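Local coordinates for protein 2-hydroxyisobutyryl-CoA synthetase (Aquincola tertiaricarbonis, PDB 6HDY) that belongs to the AMP-binding enzymes of the ANL clan, with a large N-terminal domain followed by a smaller C-terminal domain, at residues A44-A49 against W300-Y305; E86-R91 against M337-S342; E307-D310 against R315-P318; G320-P325 against G365-I370. All blocks are in the same frame, centred on the assembly; numbering follows the deposited sequence.

In the fold
All four contacts reach one five-stranded antiparallel sheet, with strand order 315-316, 304-310, 322-329, 340-347, 366-369. Interactions 1 and 2 pack helices 43-64 and 85-91 against the turn before strand 304-310 and the bulge beside strand 340-347; their centres lie about 15 Å apart and their segments alternate along the chain. Interaction 3 is the hairpin at one outer edge, nested in the loop that interaction 2 closes, with about 10 Å between their centres. Interaction 4, its centre about 10 Å from that of interaction 3 and about 20 Å from that of interaction 1, brings in the opposite edge strand, which carries pocket residues of the bound 8LQ. In these contacts the early helices thus meet the sheet away from edge strand 366-369.

Interaction 1: residues A44-A49 against W300-Y305; sequences AERDKA and WQDIIY
The guanidinium of R46 and the carboxylate of D302 are turned nearly alike, their planes 20° apart, but offset, so that D302 OD1 comes to R46 NE obliquely, at 3.3 Å. This salt bridge ties helix 43-64 to the turn leading into strand 304-310, at the flank of the antiparallel sheet in this AMP-binding enzyme. R46 leaves the helix with CG anti to its backbone N (chi1 -164°) and bends at CD, which puts NE beside the acid and turns the two terminal nitrogens away from it. The aliphatic arm shares in the contact: R46 CD lies 3.5 Å from D302 OD1.

The pair is part of a buried polar cluster. R46 NE donates its hydrogen bond to the carbonyl oxygen of R38, and R46 NH2 meets T358 OG1. D302 OD1 is hydrogen-bonded by the hydroxyl of Y359, while OD2 forms salt bridges with R38 and R153; three arginines round one carboxylate should favour its charged form. D302 reaches them with CG set between its own N and carbonyl carbon (chi1 52°). The turn beneath is closed by a backbone hydrogen bond of 3.1 Å from I303 N to W300 O. Q301 adds an apolar touch and then turns its amide away to bond T306 N; its CB rests 4.2 Å from R46 CD.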
loop_
_atom_site.group_PDB
_atom_site.type_symbol
_atom_site.label_atom_id
_atom_site.label_comp_id
_atom_site.label_asym_id
_atom_site.label_seq_id
_atom_site.Cartn_x
_atom_site.Cartn_y
_atom_site.Cartn_z
ATOM N N ALA A 44 34.589 11.075 -17.516
ATOM C CA ALA A 44 34.992 12.477 -17.676
ATOM C C ALA A 44 34.026 13.233 -18.586
ATOM O O ALA A 44 33.828 14.434 -18.397
ATOM C CB ALA A 44 36.411 12.550 -18.240
ATOM N N GLU A 45 33.435 12.525 -19.576
ATOM C CA GLU A 45 32.440 13.044 -20.522
ATOM C C GLU A 45 31.105 13.259 -19.787
ATOM O O GLU A 45 30.417 14.257 -20.036
ATOM C CB GLU A 45 32.229 12.047 -21.678
ATOM C CG GLU A 45 33.247 12.134 -22.806
ATOM C CD GLU A 45 32.925 13.152 -23.883
ATOM O OE1 GLU A 45 33.879 13.793 -24.379
ATOM O OE2 GLU A 45 31.730 13.318 -24.230
ATOM N N ARG A 46 30.750 12.315 -18.887
ATOM C CA ARG A 46 29.518 12.366 -18.098
ATOM C C ARG A 46 29.608 13.466 -17.050
ATOM O O ARG A 46 28.637 14.201 -16.872
ATOM C CB ARG A 46 29.222 11.018 -17.425
ATOM C CG ARG A 46 27.775 10.917 -16.937
ATOM C CD ARG A 46 27.580 9.801 -15.946
ATOM N NE ARG A 46 27.578 8.490 -16.593
ATOM C CZ ARG A 46 28.587 7.628 -16.546
ATOM N NH1 ARG A 46 29.691 7.927 -15.875
ATOM N NH2 ARG A 46 28.490 6.451 -17.143
ATOM N N ASP A 47 30.782 13.595 -16.383
ATOM C CA ASP A 47 31.048 14.625 -15.374
ATOM C C ASP A 47 30.938 16.038 -15.945
ATOM O O ASP A 47 30.590 16.963 -15.203
ATOM C CB ASP A 47 32.409 14.408 -14.706
ATOM C CG ASP A 47 32.444 13.368 -13.598
ATOM O OD1 ASP A 47 31.391 12.731 -13.338
ATOM O OD2 ASP A 47 33.531 13.183 -12.992
ATOM N N LYS A 48 31.192 16.197 -17.262
ATOM C CA LYS A 48 31.060 17.484 -17.941
ATOM C C LYS A 48 29.579 17.870 -18.033
ATOM O O LYS A 48 29.204 19.008 -17.726
ATOM C CB LYS A 48 31.686 17.439 -19.344
ATOM C CG LYS A 48 33.216 17.539 -19.314
ATOM C CD LYS A 48 33.817 18.147 -20.588
ATOM C CE LYS A 48 35.327 18.266 -20.490
ATOM N NZ LYS A 48 35.868 19.331 -21.377
ATOM N N ALA A 49 28.744 16.912 -18.464
ATOM C CA ALA A 49 27.317 17.090 -18.635
ATOM C C ALA A 49 26.622 17.200 -17.273
ATOM O O ALA A 49 25.700 17.996 -17.152
ATOM C CB ALA A 49 26.743 15.948 -19.453
ATOM N N TRP A 300 24.722 5.789 -9.897
ATOM C CA TRP A 300 24.173 6.176 -11.198
ATOM C C TRP A 300 24.131 7.711 -11.258
ATOM O O TRP A 300 23.095 8.334 -11.052
ATOM C CB TRP A 300 22.803 5.528 -11.406
ATOM C CG TRP A 300 22.835 4.030 -11.418
ATOM C CD1 TRP A 300 23.149 3.208 -10.377
ATOM C CD2 TRP A 300 22.444 3.173 -12.503
ATOM N NE1 TRP A 300 23.031 1.893 -10.759
ATOM C CE2 TRP A 300 22.584 1.838 -12.053
ATOM C CE3 TRP A 300 21.975 3.404 -13.814
ATOM C CZ2 TRP A 300 22.277 0.729 -12.869
ATOM C CZ3 TRP A 300 21.682 2.310 -14.619
ATOM C CH2 TRP A 300 21.829 0.993 -14.149
ATOM N N GLN A 301 25.323 8.295 -11.509
ATOM C CA GLN A 301 25.668 9.715 -11.473
ATOM C C GLN A 301 24.813 10.659 -12.324
ATOM O O GLN A 301 24.634 11.814 -11.928
ATOM C CB GLN A 301 27.153 9.898 -11.817
ATOM C CG GLN A 301 28.118 9.337 -10.756
ATOM C CD GLN A 301 27.975 9.965 -9.383
ATOM O OE1 GLN A 301 27.015 9.709 -8.640
ATOM N NE2 GLN A 301 28.959 10.751 -8.985
ATOM N N ASP A 302 24.335 10.204 -13.497
ATOM C CA ASP A 302 23.495 11.015 -14.391
ATOM C C ASP A 302 22.013 11.035 -13.975
ATOM O O ASP A 302 21.198 11.723 -14.620
ATOM C CB ASP A 302 23.668 10.595 -15.857
ATOM C CG ASP A 302 23.473 9.115 -16.059
ATOM O OD1 ASP A 302 24.404 8.347 -15.729
ATOM O OD2 ASP A 302 22.375 8.718 -16.505
ATOM N N ILE A 303 21.657 10.278 -12.915
ATOM C CA ILE A 303 20.303 10.269 -12.346
ATOM C C ILE A 303 20.311 11.214 -11.116
ATOM O O ILE A 303 19.529 12.151 -11.065
ATOM C CB ILE A 303 19.774 8.828 -12.029
ATOM C CG1 ILE A 303 19.590 8.002 -13.339
ATOM C CG2 ILE A 303 18.444 8.909 -11.221
ATOM C CD1 ILE A 303 19.249 6.508 -13.198
ATOM N N ILE A 304 21.235 10.976 -10.166
ATOM C CA ILE A 304 21.504 11.767 -8.963
ATOM C C ILE A 304 23.028 11.783 -8.809
ATOM O O ILE A 304 23.668 10.735 -8.891
ATOM C CB ILE A 304 20.787 11.199 -7.683
ATOM C CG1 ILE A 304 19.281 11.525 -7.704
ATOM C CG2 ILE A 304 21.465 11.642 -6.335
ATOM C CD1 ILE A 304 18.452 10.713 -6.734
ATOM N N TYR A 305 23.593 12.968 -8.566
ATOM C CA TYR A 305 25.024 13.146 -8.369
ATOM C C TYR A 305 25.422 12.827 -6.922
ATOM O O TYR A 305 25.090 13.575 -5.998
ATOM C CB TYR A 305 25.443 14.569 -8.811
ATOM C CG TYR A 305 26.914 14.873 -8.641
ATOM C CD1 TYR A 305 27.893 14.034 -9.183
ATOM C CD2 TYR A 305 27.335 16.003 -7.946
ATOM C CE1 TYR A 305 29.249 14.308 -9.022
ATOM C CE2 TYR A 305 28.690 16.294 -7.792
ATOM C CZ TYR A 305 29.642 15.450 -8.338
ATOM O OH TYR A 305 30.971 15.748 -8.184
#

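Interaction 2: residues E86-R91 against M337-S342; sequences EDFEAR and MIRLLS
R339 stretches toward helix 85-91 and lays its arm over the ring of F88. Its CB leads toward the helix, and CG settles 3.5 Å from F88 CE2, near the rim of the ring. CD comes next, over the ring face: it stands 3.7 Å from the centroid of F88 and 22° off the ring normal, a CH-pi contact. There the chain bends (chi3 50°), turning the guanidinium steeply to the ring, with 73° between the planes, and bringing one of its faces against the backbone of the helix. R339 NE passes F88 O but gives its hydrogen bond to V92 O. NH1 lies 3.4 Å from E89 CA and forms a salt bridge with E307. NH2 is 2.9 Å from E89 O, at an angle too poor for a hydrogen bond; M314 O is its acceptor. Two carbonyl oxygens, one just after the helix and one in the loop before 315-316, hold the buried cation with the E307 carboxylate.

I338 completes the contact, its CG2 reaching F88 CZ at 4.0 Å. The backbone of R339 takes left-handed angles, and R339 and L340 both face Y327, a G1 beta bulge in the pairing with strand 322-329. F88 is wedged among three elements: it also touches L54 of helix 43-64, T328 of strand 322-329 and E307 of strand 304-310, where helix 85-91 meets the sheet.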
loop_
_atom_site.group_PDB
_atom_site.type_symbol
_atom_site.label_atom_id
_atom_site.label_comp_id
_atom_site.label_asym_id
_atom_site.label_seq_id
_atom_site.Cartn_x
_atom_site.Cartn_y
_atom_site.Cartn_z
ATOM N N GLU A 86 34.490 21.023 -8.241
ATOM C CA GLU A 86 35.243 21.480 -7.077
ATOM C C GLU A 86 34.569 22.721 -6.456
ATOM O O GLU A 86 34.604 22.883 -5.240
ATOM C CB GLU A 86 36.749 21.709 -7.383
ATOM C CG GLU A 86 37.228 21.428 -8.808
ATOM C CD GLU A 86 37.152 20.016 -9.370
ATOM O OE1 GLU A 86 37.511 19.051 -8.656
ATOM O OE2 GLU A 86 36.768 19.884 -10.555
ATOM N N ASP A 87 33.933 23.571 -7.286
ATOM C CA ASP A 87 33.187 24.751 -6.822
ATOM C C ASP A 87 31.941 24.295 -6.069
ATOM O O ASP A 87 31.600 24.865 -5.038
ATOM C CB ASP A 87 32.749 25.631 -8.004
ATOM C CG ASP A 87 33.788 26.563 -8.592
ATOM O OD1 ASP A 87 34.722 26.959 -7.861
ATOM O OD2 ASP A 87 33.628 26.951 -9.752
ATOM N N PHE A 88 31.273 23.257 -6.594
ATOM C CA PHE A 88 30.083 22.639 -6.030
ATOM C C PHE A 88 30.316 22.142 -4.597
ATOM O O PHE A 88 29.549 22.501 -3.709
ATOM C CB PHE A 88 29.631 21.483 -6.942
ATOM C CG PHE A 88 28.218 20.999 -6.734
ATOM C CD1 PHE A 88 27.132 21.812 -7.048
ATOM C CD2 PHE A 88 27.968 19.708 -6.274
ATOM C CE1 PHE A 88 25.821 21.366 -6.841
ATOM C CE2 PHE A 88 26.657 19.244 -6.119
ATOM C CZ PHE A 88 25.593 20.084 -6.383
ATOM N N GLU A 89 31.386 21.352 -4.363
ATOM C CA GLU A 89 31.663 20.786 -3.034
ATOM C C GLU A 89 32.085 21.806 -1.990
ATOM O O GLU A 89 31.754 21.653 -0.811
ATOM C CB GLU A 89 32.683 19.640 -3.104
ATOM C CG GLU A 89 34.062 20.046 -3.593
ATOM C CD GLU A 89 34.994 18.915 -3.974
ATOM O OE1 GLU A 89 34.769 17.765 -3.534
ATOM O OE2 GLU A 89 35.977 19.191 -4.697
ATOM N N ALA A 90 32.820 22.831 -2.424
ATOM C CA ALA A 90 33.380 23.857 -1.554
ATOM C C ALA A 90 32.455 25.036 -1.275
ATOM O O ALA A 90 32.426 25.516 -0.138
ATOM C CB ALA A 90 34.707 24.350 -2.125
ATOM N N ARG A 91 31.714 25.510 -2.298
ATOM C CA ARG A 91 30.861 26.696 -2.179
ATOM C C ARG A 91 29.427 26.421 -1.761
ATOM O O ARG A 91 28.844 27.234 -1.036
ATOM C CB ARG A 91 30.870 27.528 -3.479
ATOM C CG ARG A 91 32.244 27.941 -3.967
ATOM C CD ARG A 91 32.153 28.601 -5.331
ATOM N NE ARG A 91 33.462 29.054 -5.801
ATOM C CZ ARG A 91 34.004 30.232 -5.511
ATOM N NH1 ARG A 91 35.202 30.551 -5.983
ATOM N NH2 ARG A 91 33.350 31.104 -4.749
ATOM N N MET A 337 16.495 18.132 -4.123
ATOM C CA MET A 337 17.512 18.081 -3.078
ATOM C C MET A 337 18.864 18.404 -3.680
ATOM O O MET A 337 19.300 17.727 -4.614
ATOM C CB MET A 337 17.567 16.693 -2.416
ATOM C CG MET A 337 16.361 16.309 -1.581
ATOM S SD MET A 337 15.885 17.357 -0.191
ATOM C CE MET A 337 17.310 17.857 0.414
ATOM N N ILE A 338 19.497 19.477 -3.187
ATOM C CA ILE A 338 20.802 19.908 -3.687
ATOM C C ILE A 338 21.809 19.816 -2.558
ATOM O O ILE A 338 21.817 20.638 -1.639
ATOM C CB ILE A 338 20.790 21.298 -4.400
ATOM C CG1 ILE A 338 19.673 21.369 -5.467
ATOM C CG2 ILE A 338 22.162 21.594 -5.021
ATOM C CD1 ILE A 338 19.346 22.727 -5.923
ATOM N N ARG A 339 22.659 18.805 -2.648
ATOM C CA ARG A 339 23.696 18.499 -1.677
ATOM C C ARG A 339 23.083 18.160 -0.322
ATOM O O ARG A 339 23.439 18.743 0.695
ATOM C CB ARG A 339 24.796 19.598 -1.623
ATOM C CG ARG A 339 25.790 19.384 -2.734
ATOM C CD ARG A 339 26.917 20.385 -2.841
ATOM N NE ARG A 339 27.641 20.635 -1.596
ATOM C CZ ARG A 339 28.674 19.928 -1.149
ATOM N NH1 ARG A 339 29.088 18.851 -1.806
ATOM N NH2 ARG A 339 29.285 20.278 -0.029
ATOM N N LEU A 340 22.155 17.196 -0.309
ATOM C CA LEU A 340 21.591 16.719 0.959
ATOM C C LEU A 340 22.580 15.753 1.618
ATOM O O LEU A 340 23.056 14.800 0.987
ATOM C CB LEU A 340 20.200 16.060 0.805
ATOM C CG LEU A 340 19.560 15.358 2.040
ATOM C CD1 LEU A 340 19.139 16.372 3.115
ATOM C CD2 LEU A 340 18.359 14.497 1.627
ATOM N N LEU A 341 22.898 16.048 2.886
ATOM C CA LEU A 341 23.778 15.264 3.736
ATOM C C LEU A 341 23.000 14.009 4.205
ATOM O O LEU A 341 21.933 14.139 4.796
ATOM C CB LEU A 341 24.243 16.132 4.927
ATOM C CG LEU A 341 25.056 15.445 6.044
ATOM C CD1 LEU A 341 26.354 14.854 5.507
ATOM C CD2 LEU A 341 25.371 16.428 7.161
ATOM N N SER A 342 23.502 12.806 3.883
ATOM C CA SER A 342 22.823 11.562 4.257
ATOM C C SER A 342 23.006 11.231 5.716
ATOM O O SER A 342 22.075 10.738 6.352
ATOM C CB SER A 342 23.303 10.395 3.403
ATOM O OG SER A 342 24.633 10.043 3.748
#

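Interaction 3: residues E307-D310 against R315-P318; sequences EVCD and RRVP
Two backbone hydrogen bonds join E307-D310 to R315-P318. V317 N donates to V308 O at 2.8 Å, nearly straight (166° at the hydrogen) and lying in the carbonyl plane; D310 N donates to R315 O at 2.9 Å. Between them C309 and R316 face each other as an antiparallel non-hydrogen-bonded pair, where the backbones draw in closely and the side chains diverge. CA-H...O contacts reinforce the pair: R316 CA sits 3.2 Å from V308 O, and C309 CA comes equally near R315 O.

Outside the backbone, V317 buries the largest share. With CG1 anti to its carbonyl carbon (chi1 -61°), that methyl lies against the strand opposite, 3.8 Å from D310 CB, while the other branch, CG2, meets V308 CG1 at 3.9 Å. R316 lays its CG against E307 CB at 4.0 Å, then bends its chain so that the guanidinium reaches helix 85-91, forming salt bridges to E89 and E86. D310 OD1 turns back to accept from A312 N inside the connecting loop. This is a beta hairpin, with strands 304-310 and 315-316 as its arms, and its short, weakly bonded second arm forms one edge of the antiparallel sheet.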
loop_
_atom_site.group_PDB
_atom_site.type_symbol
_atom_site.label_atom_id
_atom_site.label_comp_id
_atom_site.label_asym_id
_atom_site.label_seq_id
_atom_site.Cartn_x
_atom_site.Cartn_y
_atom_site.Cartn_z
ATOM N N GLU A 307 28.249 12.296 -3.983
ATOM C CA GLU A 307 29.558 12.747 -3.526
ATOM C C GLU A 307 29.853 12.060 -2.196
ATOM O O GLU A 307 29.051 12.156 -1.272
ATOM C CB GLU A 307 29.559 14.250 -3.288
ATOM C CG GLU A 307 29.225 15.113 -4.484
ATOM C CD GLU A 307 29.024 16.556 -4.077
ATOM O OE1 GLU A 307 27.908 16.890 -3.625
ATOM O OE2 GLU A 307 30.010 17.324 -4.101
ATOM N N VAL A 308 30.993 11.382 -2.076
ATOM C CA VAL A 308 31.335 10.763 -0.794
ATOM C C VAL A 308 32.327 11.721 -0.140
ATOM O O VAL A 308 33.433 11.954 -0.640
ATOM C CB VAL A 308 31.753 9.281 -0.915
ATOM C CG1 VAL A 308 32.295 8.729 0.400
ATOM C CG2 VAL A 308 30.574 8.450 -1.406
ATOM N N CYS A 309 31.856 12.373 0.925
ATOM C CA CYS A 309 32.544 13.493 1.533
ATOM C C CYS A 309 33.084 13.260 2.934
ATOM O O CYS A 309 32.582 12.436 3.699
ATOM C CB CYS A 309 31.630 14.722 1.498
ATOM S SG CYS A 309 31.040 15.167 -0.168
ATOM N N ASP A 310 34.084 14.069 3.279
ATOM C CA ASP A 310 34.642 14.097 4.609
ATOM C C ASP A 310 33.633 14.944 5.433
ATOM O O ASP A 310 33.417 16.111 5.090
ATOM C CB ASP A 310 36.029 14.757 4.561
ATOM C CG ASP A 310 36.836 14.721 5.841
ATOM O OD1 ASP A 310 36.227 14.583 6.923
ATOM O OD2 ASP A 310 38.074 14.888 5.762
ATOM N N ARG A 315 33.805 18.009 1.526
ATOM C CA ARG A 315 34.529 17.888 0.264
ATOM C C ARG A 315 34.747 16.415 -0.018
ATOM O O ARG A 315 34.810 15.626 0.927
ATOM C CB ARG A 315 35.819 18.721 0.254
ATOM C CG ARG A 315 35.532 20.199 -0.039
ATOM C CD ARG A 315 36.772 21.031 -0.278
ATOM N NE ARG A 315 37.083 21.867 0.883
ATOM C CZ ARG A 315 38.115 21.668 1.700
ATOM N NH1 ARG A 315 38.314 22.473 2.736
ATOM N NH2 ARG A 315 38.963 20.668 1.479
ATOM N N ARG A 316 34.757 16.024 -1.313
ATOM C CA ARG A 316 34.914 14.627 -1.718
ATOM C C ARG A 316 36.203 14.024 -1.171
ATOM O O ARG A 316 37.228 14.704 -1.143
ATOM C CB ARG A 316 34.874 14.478 -3.254
ATOM C CG ARG A 316 33.495 14.694 -3.895
ATOM C CD ARG A 316 33.602 14.888 -5.406
ATOM N NE ARG A 316 34.387 16.078 -5.762
ATOM C CZ ARG A 316 34.865 16.346 -6.978
ATOM N NH1 ARG A 316 34.642 15.512 -7.986
ATOM N NH2 ARG A 316 35.576 17.444 -7.190
ATOM N N VAL A 317 36.126 12.773 -0.675
ATOM C CA VAL A 317 37.284 12.019 -0.183
ATOM C C VAL A 317 37.861 11.275 -1.402
ATOM O O VAL A 317 37.080 10.970 -2.321
ATOM C CB VAL A 317 36.971 11.051 1.005
ATOM C CG1 VAL A 317 36.450 11.808 2.219
ATOM C CG2 VAL A 317 36.018 9.920 0.623
ATOM N N PRO A 318 39.186 10.972 -1.471
ATOM C CA PRO A 318 39.700 10.227 -2.642
ATOM C C PRO A 318 39.083 8.833 -2.726
ATOM O O PRO A 318 38.592 8.332 -1.708
ATOM C CB PRO A 318 41.216 10.124 -2.363
ATOM C CG PRO A 318 41.507 11.175 -1.354
ATOM C CD PRO A 318 40.277 11.257 -0.510
#

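Interaction 4: residues G320-P325 against G365-I370; sequences GQRGTP and GIFGRI. With 8LQ ([[(2~{R},3~{S},4~{R},5~{R})-5-(6-aminopurin-9-yl)-3,4-bis(oxidanyl)oxolan-2-yl]methoxy-oxidanyl-phosphoryl] (3~{S})-3-oxidanylbutanoate), chain C.
R322 and F367 stack across an intervening strand: in the antiparallel sheet of this AMP-binding enzyme, strand 340-347 runs between 322-329 and 366-369, so the two segments meet through side chains alone. Their touching parts run 56° apart.

The cation-pi contact carries most of it. R322 is extended from CG to NE, and its guanidinium lies flat on F367 with 26° between the planes and 4.0 Å between the centres. The overlap is off-centre: NE is nearest, 3.4 Å from F367 CE2, and NH1 stands above the same ring near its rim, 3.6 Å from CZ. R322 lies at the surface, and the ring shields one face of its cation.

The apolar contact is smaller. I370 points CD1 at T324, reaching CB at 4.1 Å, and the two side chains meet at about a right angle. T324 OG1 sits anti to its backbone N (chi1 -169°), which lets it hydrogen-bond the carbonyl oxygen of D344 on the strand between.

The ligand lies on the far side of 365-370 from this packing. R369, bent at two places along its chain, brings NH2 to 2.8 Å from the ribose O3' of 8LQ, a close approach from above the guanidinium plane; D344 hydrogen-bonds the ligand. I366 lines the adenine, its CB 3.6 Å from 8LQ C2, and its carbonyl oxygen I366 O stands 3.3 Å from that same carbon.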
loop_
_atom_site.group_PDB
_atom_site.type_symbol
_atom_site.label_atom_id
_atom_site.label_comp_id
_atom_site.label_asym_id
_atom_site.label_seq_id
_atom_site.Cartn_x
_atom_site.Cartn_y
_atom_site.Cartn_z
ATOM N N GLY A 320 38.796 4.908 -2.623
ATOM C CA GLY A 320 39.462 3.968 -1.727
ATOM C C GLY A 320 39.339 4.402 -0.279
ATOM O O GLY A 320 39.759 3.675 0.623
ATOM N N GLN A 321 38.757 5.598 -0.050
ATOM C CA GLN A 321 38.544 6.166 1.282
ATOM C C GLN A 321 37.050 6.210 1.675
ATOM O O GLN A 321 36.169 6.217 0.809
ATOM C CB GLN A 321 39.230 7.539 1.419
ATOM C CG GLN A 321 39.666 7.902 2.844
ATOM C CD GLN A 321 40.354 6.764 3.566
ATOM O OE1 GLN A 321 41.419 6.293 3.148
ATOM N NE2 GLN A 321 39.734 6.274 4.644
ATOM N N ARG A 322 36.790 6.159 2.999
ATOM C CA ARG A 322 35.460 6.183 3.605
ATOM C C ARG A 322 34.983 7.623 3.809
ATOM O O ARG A 322 35.793 8.518 4.064
ATOM C CB ARG A 322 35.466 5.437 4.955
ATOM C CG ARG A 322 35.585 3.916 4.868
ATOM C CD ARG A 322 35.582 3.283 6.255
ATOM N NE ARG A 322 35.318 1.839 6.200
ATOM C CZ ARG A 322 34.737 1.135 7.173
ATOM N NH1 ARG A 322 34.536 -0.169 7.028
ATOM N NH2 ARG A 322 34.341 1.736 8.292
ATOM N N GLY A 323 33.675 7.830 3.722
ATOM C CA GLY A 323 33.068 9.145 3.912
ATOM C C GLY A 323 31.552 9.115 3.948
ATOM O O GLY A 323 30.944 8.041 4.001
ATOM N N THR A 324 30.928 10.296 3.920
ATOM C CA THR A 324 29.482 10.383 3.972
ATOM C C THR A 324 28.860 10.736 2.618
ATOM O O THR A 324 29.242 11.733 2.014
ATOM C CB THR A 324 28.989 11.317 5.113
ATOM O OG1 THR A 324 27.581 11.130 5.255
ATOM C CG2 THR A 324 29.294 12.798 4.874
ATOM N N PRO A 325 27.870 9.957 2.146
ATOM C CA PRO A 325 27.182 10.326 0.892
ATOM C C PRO A 325 26.387 11.641 1.001
ATOM O O PRO A 325 25.624 11.873 1.954
ATOM C CB PRO A 325 26.262 9.129 0.628
ATOM C CG PRO A 325 26.832 7.991 1.469
ATOM C CD PRO A 325 27.342 8.688 2.691
ATOM N N GLY A 365 28.536 -1.499 -0.009
ATOM C CA GLY A 365 27.299 -0.753 0.166
ATOM C C GLY A 365 27.500 0.332 1.209
ATOM O O GLY A 365 28.573 0.937 1.299
ATOM N N ILE A 366 26.494 0.516 2.056
ATOM C CA ILE A 366 26.476 1.529 3.088
ATOM C C ILE A 366 26.475 0.826 4.433
ATOM O O ILE A 366 25.638 -0.052 4.681
ATOM C CB ILE A 366 25.288 2.521 2.836
ATOM C CG1 ILE A 366 25.556 3.351 1.556
ATOM C CG2 ILE A 366 24.991 3.425 4.077
ATOM C CD1 ILE A 366 24.405 4.002 0.950
ATOM N N PHE A 367 27.450 1.199 5.285
ATOM C CA PHE A 367 27.699 0.599 6.594
ATOM C C PHE A 367 26.625 0.894 7.638
ATOM O O PHE A 367 26.355 0.065 8.505
ATOM C CB PHE A 367 29.091 1.007 7.107
ATOM C CG PHE A 367 30.216 0.845 6.101
ATOM C CD1 PHE A 367 30.432 -0.373 5.462
ATOM C CD2 PHE A 367 31.077 1.896 5.824
ATOM C CE1 PHE A 367 31.480 -0.526 4.549
ATOM C CE2 PHE A 367 32.125 1.741 4.909
ATOM C CZ PHE A 367 32.317 0.532 4.276
ATOM N N GLY A 368 26.038 2.075 7.556
ATOM C CA GLY A 368 25.018 2.523 8.494
ATOM C C GLY A 368 25.032 4.022 8.668
ATOM O O GLY A 368 25.796 4.713 7.997
ATOM N N ARG A 369 24.174 4.520 9.563
ATOM C CA ARG A 369 24.033 5.935 9.920
ATOM C C ARG A 369 25.128 6.252 10.932
ATOM O O ARG A 369 25.296 5.507 11.903
ATOM C CB ARG A 369 22.633 6.176 10.525
ATOM C CG ARG A 369 22.184 7.625 10.537
ATOM C CD ARG A 369 20.702 7.755 10.240
ATOM N NE ARG A 369 20.463 8.389 8.939
ATOM C CZ ARG A 369 19.296 8.367 8.300
ATOM N NH1 ARG A 369 18.253 7.736 8.829
ATOM N NH2 ARG A 369 19.166 8.965 7.120
ATOM N N ILE A 370 25.907 7.323 10.697
ATOM C CA ILE A 370 26.990 7.724 11.597
ATOM C C ILE A 370 26.494 7.846 13.058
ATOM O O ILE A 370 27.222 7.458 13.970
ATOM C CB ILE A 370 27.732 8.986 11.085
ATOM C CG1 ILE A 370 28.469 8.684 9.759
ATOM C CG2 ILE A 370 28.715 9.555 12.151
ATOM C CD1 ILE A 370 28.921 9.897 8.994
HETATM N N9 8LQ C . 19.498 2.810 4.037
HETATM C C8 8LQ C . 18.627 2.811 3.015
HETATM N N7 8LQ C . 19.052 1.955 2.092
HETATM C C5 8LQ C . 20.210 1.431 2.526
HETATM C C6 8LQ C . 21.044 0.488 2.034
HETATM N N6 8LQ C . 20.767 -0.043 0.853
HETATM N N1 8LQ C . 22.156 0.109 2.693
HETATM C C2 8LQ C . 22.460 0.660 3.940
HETATM N N3 8LQ C . 21.553 1.572 4.460
HETATM C C4 8LQ C . 20.476 1.960 3.737
HETATM C CAA 8LQ C . 13.149 4.748 0.453
HETATM C CAZ 8LQ C . 14.343 3.759 0.418
HETATM O OAE 8LQ C . 13.926 2.485 0.901
HETATM C CAL 8LQ C . 15.533 4.240 1.271
HETATM C CAS 8LQ C . 15.094 4.507 2.717
HETATM O OAC 8LQ C . 14.938 3.569 3.494
HETATM O OAQ 8LQ C . 14.820 5.828 3.016
HETATM P PBC 8LQ C . 14.634 6.361 4.513
HETATM O OAH 8LQ C . 13.334 5.619 5.042
HETATM O OAD 8LQ C . 14.532 7.829 4.603
HETATM O "O5'" 8LQ C . 15.930 5.864 5.267
HETATM C "C5'" 8LQ C . 17.184 6.216 4.685
HETATM C "C4'" 8LQ C . 18.303 5.633 5.510
HETATM O "O4'" 8LQ C . 18.168 4.187 5.550
HETATM C "C3'" 8LQ C . 19.555 5.892 4.786
HETATM O "O3'" 8LQ C . 20.071 7.210 5.127
HETATM C "C2'" 8LQ C . 20.435 4.758 5.315
HETATM O "O2'" 8LQ C . 20.883 5.020 6.704
HETATM C "C1'" 8LQ C . 19.457 3.606 5.308
#